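PDB 4H1X: phosphate-binding protein PstS 2 from Streptococcus pneumoniae, which probably binds phosphate outside the cell membrane and, as the solute-binding part of the PstSACB ABC transporter, passes it on for import. Local coordinates for residues G9-S20 with A251-K263. Sequence-based numbering, arbitrary orientation.
Sequences GTIEVISRENGS and ADVFSGKLTTWDK
Ile-11 N donates a nearly straight bond to Thr-259 O at 2.8 Å (N-H...O 173°). The same oxygen receives a CA-H...O contact from Thr-10 CA. Two residues on, Trp-261 N returns the link to Gly-9 O at 3.0 Å, while Thr-260 CA makes a CA-H...O contact to the same oxygen. Together the two N-H...O bonds make a single beta bridge between Thr-10 and Thr-260, whose side chains both start away from the opposing chain. Ile-11 points toward the other segment and buries the largest area of any residue in the contact. With CG1 beside the backbone N and CG2 anti to it (chi1 -59°), its two branches part: CG1 lies over one face of the Trp-261 indole, 3.5 Å from the centroid of the five-membered ring, a CH-pi contact; CG2 meets Val-253 CG1; CD1 reaches Leu-258 CD2 at 3.8 Å. The indole is also held at its nitrogen, because NE1 hydrogen-bonds to Asn-66 O. Further along, Val-13 uses both methyls against the last helical turn, CG1 on Phe-254 CD1 at 3.5 Å and CG2 on Val-253 O, while Ile-14 O lies at the edge of the Phe-254 ring, near its plane. Gly-256, with positive phi, ends the helix in a Schellman motif and turns the chain back toward the N-terminal residues. The contact thus joins the two ends of the modelled chain in one lobe of a periplasmic-binding-protein fold. Strand 12-16 runs parallel to both strands 49-51 and 67-72; the end of helix 247-254 packs against it, with Val-253 and Phe-254 also touching Ile-68 of strand 67-72 and Phe-254 meeting Phe-26 of helix 21-30 edge-to-face.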
# COMPACT_ATOMS: atom_id res chain seq x y z
N GLY A 9 -12.35 -9.24 27.43
CA GLY A 9 -13.45 -9.75 26.63
C GLY A 9 -13.03 -10.35 25.30
O GLY A 9 -11.84 -10.43 25.01
N THR A 10 -14.04 -10.76 24.48
CA THR A 10 -13.90 -11.39 23.16
C THR A 10 -13.41 -10.38 22.09
O THR A 10 -14.06 -9.35 21.88
CB THR A 10 -15.24 -12.00 22.74
OG1 THR A 10 -15.73 -12.81 23.81
CG2 THR A 10 -15.16 -12.81 21.43
N ILE A 11 -12.31 -10.71 21.39
CA ILE A 11 -11.77 -9.81 20.35
C ILE A 11 -12.70 -9.80 19.13
O ILE A 11 -13.07 -10.87 18.62
CB ILE A 11 -10.32 -10.22 19.96
CG1 ILE A 11 -9.36 -10.18 21.19
CG2 ILE A 11 -9.77 -9.33 18.83
CD1 ILE A 11 -7.97 -10.77 20.91
N GLU A 12 -13.08 -8.59 18.67
CA GLU A 12 -13.91 -8.42 17.48
C GLU A 12 -12.97 -8.05 16.33
O GLU A 12 -12.49 -6.92 16.25
CB GLU A 12 -15.02 -7.38 17.70
CG GLU A 12 -16.04 -7.31 16.58
CD GLU A 12 -16.90 -6.06 16.49
OE1 GLU A 12 -17.06 -5.35 17.51
OE2 GLU A 12 -17.45 -5.80 15.39
N VAL A 13 -12.64 -9.04 15.49
CA VAL A 13 -11.73 -8.82 14.37
C VAL A 13 -12.48 -8.11 13.23
O VAL A 13 -13.51 -8.60 12.77
CB VAL A 13 -11.10 -10.17 13.90
CG1 VAL A 13 -10.20 -9.97 12.69
CG2 VAL A 13 -10.32 -10.84 15.06
N ILE A 14 -11.97 -6.97 12.81
CA ILE A 14 -12.53 -6.23 11.67
C ILE A 14 -11.66 -6.51 10.47
O ILE A 14 -10.48 -6.15 10.48
CB ILE A 14 -12.64 -4.68 11.93
CG1 ILE A 14 -13.32 -4.30 13.29
CG2 ILE A 14 -13.29 -3.95 10.73
CD1 ILE A 14 -14.66 -4.88 13.57
N SER A 15 -12.22 -7.16 9.44
CA SER A 15 -11.47 -7.44 8.21
C SER A 15 -11.93 -6.50 7.09
O SER A 15 -13.08 -6.05 7.09
CB SER A 15 -11.70 -8.89 7.78
OG SER A 15 -11.21 -9.12 6.47
N ARG A 16 -11.05 -6.23 6.11
CA ARG A 16 -11.48 -5.49 4.94
C ARG A 16 -12.20 -6.49 4.01
O ARG A 16 -12.12 -7.70 4.23
CB ARG A 16 -10.29 -4.79 4.25
CG ARG A 16 -9.96 -3.44 4.92
CD ARG A 16 -11.06 -2.37 4.72
NE ARG A 16 -11.36 -2.15 3.30
CZ ARG A 16 -10.60 -1.42 2.49
NH1 ARG A 16 -9.56 -0.75 2.97
NH2 ARG A 16 -10.89 -1.34 1.20
N GLU A 17 -12.97 -5.98 3.03
CA GLU A 17 -13.73 -6.83 2.12
C GLU A 17 -12.82 -7.66 1.22
O GLU A 17 -11.67 -7.30 1.01
CB GLU A 17 -14.70 -5.98 1.26
CG GLU A 17 -14.06 -5.21 0.11
CD GLU A 17 -13.24 -3.99 0.46
OE1 GLU A 17 -13.08 -3.69 1.66
OE2 GLU A 17 -12.74 -3.33 -0.48
N ASN A 18 -13.32 -8.80 0.74
CA ASN A 18 -12.59 -9.69 -0.16
C ASN A 18 -12.18 -8.92 -1.42
O ASN A 18 -13.00 -8.20 -1.99
CB ASN A 18 -13.49 -10.86 -0.55
CG ASN A 18 -12.77 -11.97 -1.24
OD1 ASN A 18 -12.42 -11.87 -2.42
ND2 ASN A 18 -12.56 -13.06 -0.53
N GLY A 19 -10.92 -9.04 -1.81
CA GLY A 19 -10.38 -8.34 -2.98
C GLY A 19 -9.72 -7.01 -2.65
O GLY A 19 -9.08 -6.43 -3.52
N SER A 20 -9.88 -6.52 -1.40
CA SER A 20 -9.23 -5.27 -0.95
C SER A 20 -7.71 -5.40 -1.08
O SER A 20 -7.15 -6.40 -0.64
CB SER A 20 -9.59 -4.98 0.51
OG SER A 20 -8.63 -4.12 1.12
N ALA A 251 -0.76 -12.34 13.91
CA ALA A 251 -1.28 -13.37 13.02
C ALA A 251 -2.30 -14.26 13.76
O ALA A 251 -3.35 -14.58 13.19
CB ALA A 251 -0.16 -14.20 12.44
N ASP A 252 -2.04 -14.58 15.06
CA ASP A 252 -2.94 -15.37 15.91
C ASP A 252 -4.31 -14.68 16.05
O ASP A 252 -5.35 -15.33 15.96
CB ASP A 252 -2.34 -15.59 17.29
CG ASP A 252 -1.29 -16.68 17.37
OD1 ASP A 252 -0.97 -17.29 16.31
OD2 ASP A 252 -0.78 -16.94 18.49
N VAL A 253 -4.30 -13.35 16.26
CA VAL A 253 -5.53 -12.58 16.42
C VAL A 253 -6.33 -12.56 15.10
O VAL A 253 -7.52 -12.90 15.10
CB VAL A 253 -5.25 -11.15 16.97
CG1 VAL A 253 -6.49 -10.26 16.89
CG2 VAL A 253 -4.74 -11.20 18.42
N PHE A 254 -5.68 -12.17 13.99
CA PHE A 254 -6.40 -12.02 12.72
C PHE A 254 -6.80 -13.36 12.09
O PHE A 254 -7.76 -13.37 11.31
CB PHE A 254 -5.66 -11.10 11.76
CG PHE A 254 -5.95 -9.65 12.08
CD1 PHE A 254 -7.06 -9.01 11.52
CD2 PHE A 254 -5.20 -8.96 13.02
CE1 PHE A 254 -7.37 -7.69 11.84
CE2 PHE A 254 -5.51 -7.63 13.34
CZ PHE A 254 -6.58 -6.99 12.73
N SER A 255 -6.15 -14.49 12.47
CA SER A 255 -6.53 -15.83 12.01
C SER A 255 -7.54 -16.49 12.97
O SER A 255 -7.98 -17.61 12.73
CB SER A 255 -5.30 -16.75 11.87
OG SER A 255 -4.75 -16.99 13.16
N GLY A 256 -7.88 -15.80 14.06
CA GLY A 256 -8.86 -16.23 15.05
C GLY A 256 -8.40 -17.29 16.04
O GLY A 256 -9.24 -17.97 16.64
N LYS A 257 -7.08 -17.42 16.25
CA LYS A 257 -6.47 -18.39 17.17
C LYS A 257 -6.41 -17.87 18.61
O LYS A 257 -6.45 -18.65 19.56
CB LYS A 257 -5.06 -18.77 16.70
CG LYS A 257 -5.04 -19.64 15.45
CD LYS A 257 -3.62 -19.79 14.92
CE LYS A 257 -3.59 -20.33 13.51
NZ LYS A 257 -2.20 -20.58 13.04
N LEU A 258 -6.26 -16.56 18.76
CA LEU A 258 -6.20 -15.84 20.02
C LEU A 258 -7.42 -14.95 20.03
O LEU A 258 -7.53 -14.04 19.19
CB LEU A 258 -4.86 -15.05 20.02
CG LEU A 258 -4.36 -14.47 21.32
CD1 LEU A 258 -2.88 -14.17 21.22
CD2 LEU A 258 -5.12 -13.19 21.68
N THR A 259 -8.39 -15.24 20.92
CA THR A 259 -9.70 -14.59 20.85
C THR A 259 -10.10 -13.73 22.04
O THR A 259 -11.22 -13.20 22.03
CB THR A 259 -10.78 -15.69 20.68
OG1 THR A 259 -10.75 -16.53 21.83
CG2 THR A 259 -10.57 -16.53 19.42
N THR A 260 -9.26 -13.62 23.07
CA THR A 260 -9.62 -12.78 24.22
C THR A 260 -8.51 -11.78 24.50
O THR A 260 -7.34 -12.11 24.33
CB THR A 260 -9.94 -13.62 25.46
OG1 THR A 260 -8.88 -14.55 25.66
CG2 THR A 260 -11.27 -14.35 25.33
N TRP A 261 -8.89 -10.56 24.92
CA TRP A 261 -7.92 -9.49 25.17
C TRP A 261 -6.98 -9.75 26.34
O TRP A 261 -5.84 -9.30 26.29
CB TRP A 261 -8.65 -8.15 25.36
CG TRP A 261 -9.05 -7.57 24.04
CD1 TRP A 261 -10.31 -7.48 23.53
CD2 TRP A 261 -8.16 -7.09 23.03
NE1 TRP A 261 -10.27 -6.93 22.27
CE2 TRP A 261 -8.96 -6.68 21.93
CE3 TRP A 261 -6.77 -6.95 22.94
CZ2 TRP A 261 -8.41 -6.16 20.76
CZ3 TRP A 261 -6.22 -6.42 21.78
CH2 TRP A 261 -7.04 -6.06 20.70
N ASP A 262 -7.42 -10.53 27.36
CA ASP A 262 -6.57 -10.84 28.52
C ASP A 262 -5.28 -11.61 28.12
O ASP A 262 -4.31 -11.58 28.87
CB ASP A 262 -7.37 -11.60 29.61
CG ASP A 262 -7.79 -13.02 29.28
OD1 ASP A 262 -8.01 -13.32 28.09
OD2 ASP A 262 -7.97 -13.82 30.23
N LYS A 263 -5.26 -12.25 26.92
CA LYS A 263 -4.09 -12.99 26.42
C LYS A 263 -3.02 -12.02 25.88
O LYS A 263 -1.87 -12.42 25.66
CB LYS A 263 -4.49 -14.01 25.35
CG LYS A 263 -4.40 -15.47 25.81
CD LYS A 263 -3.11 -16.13 25.34
CE LYS A 263 -2.89 -17.50 25.96
NZ LYS A 263 -1.64 -18.14 25.47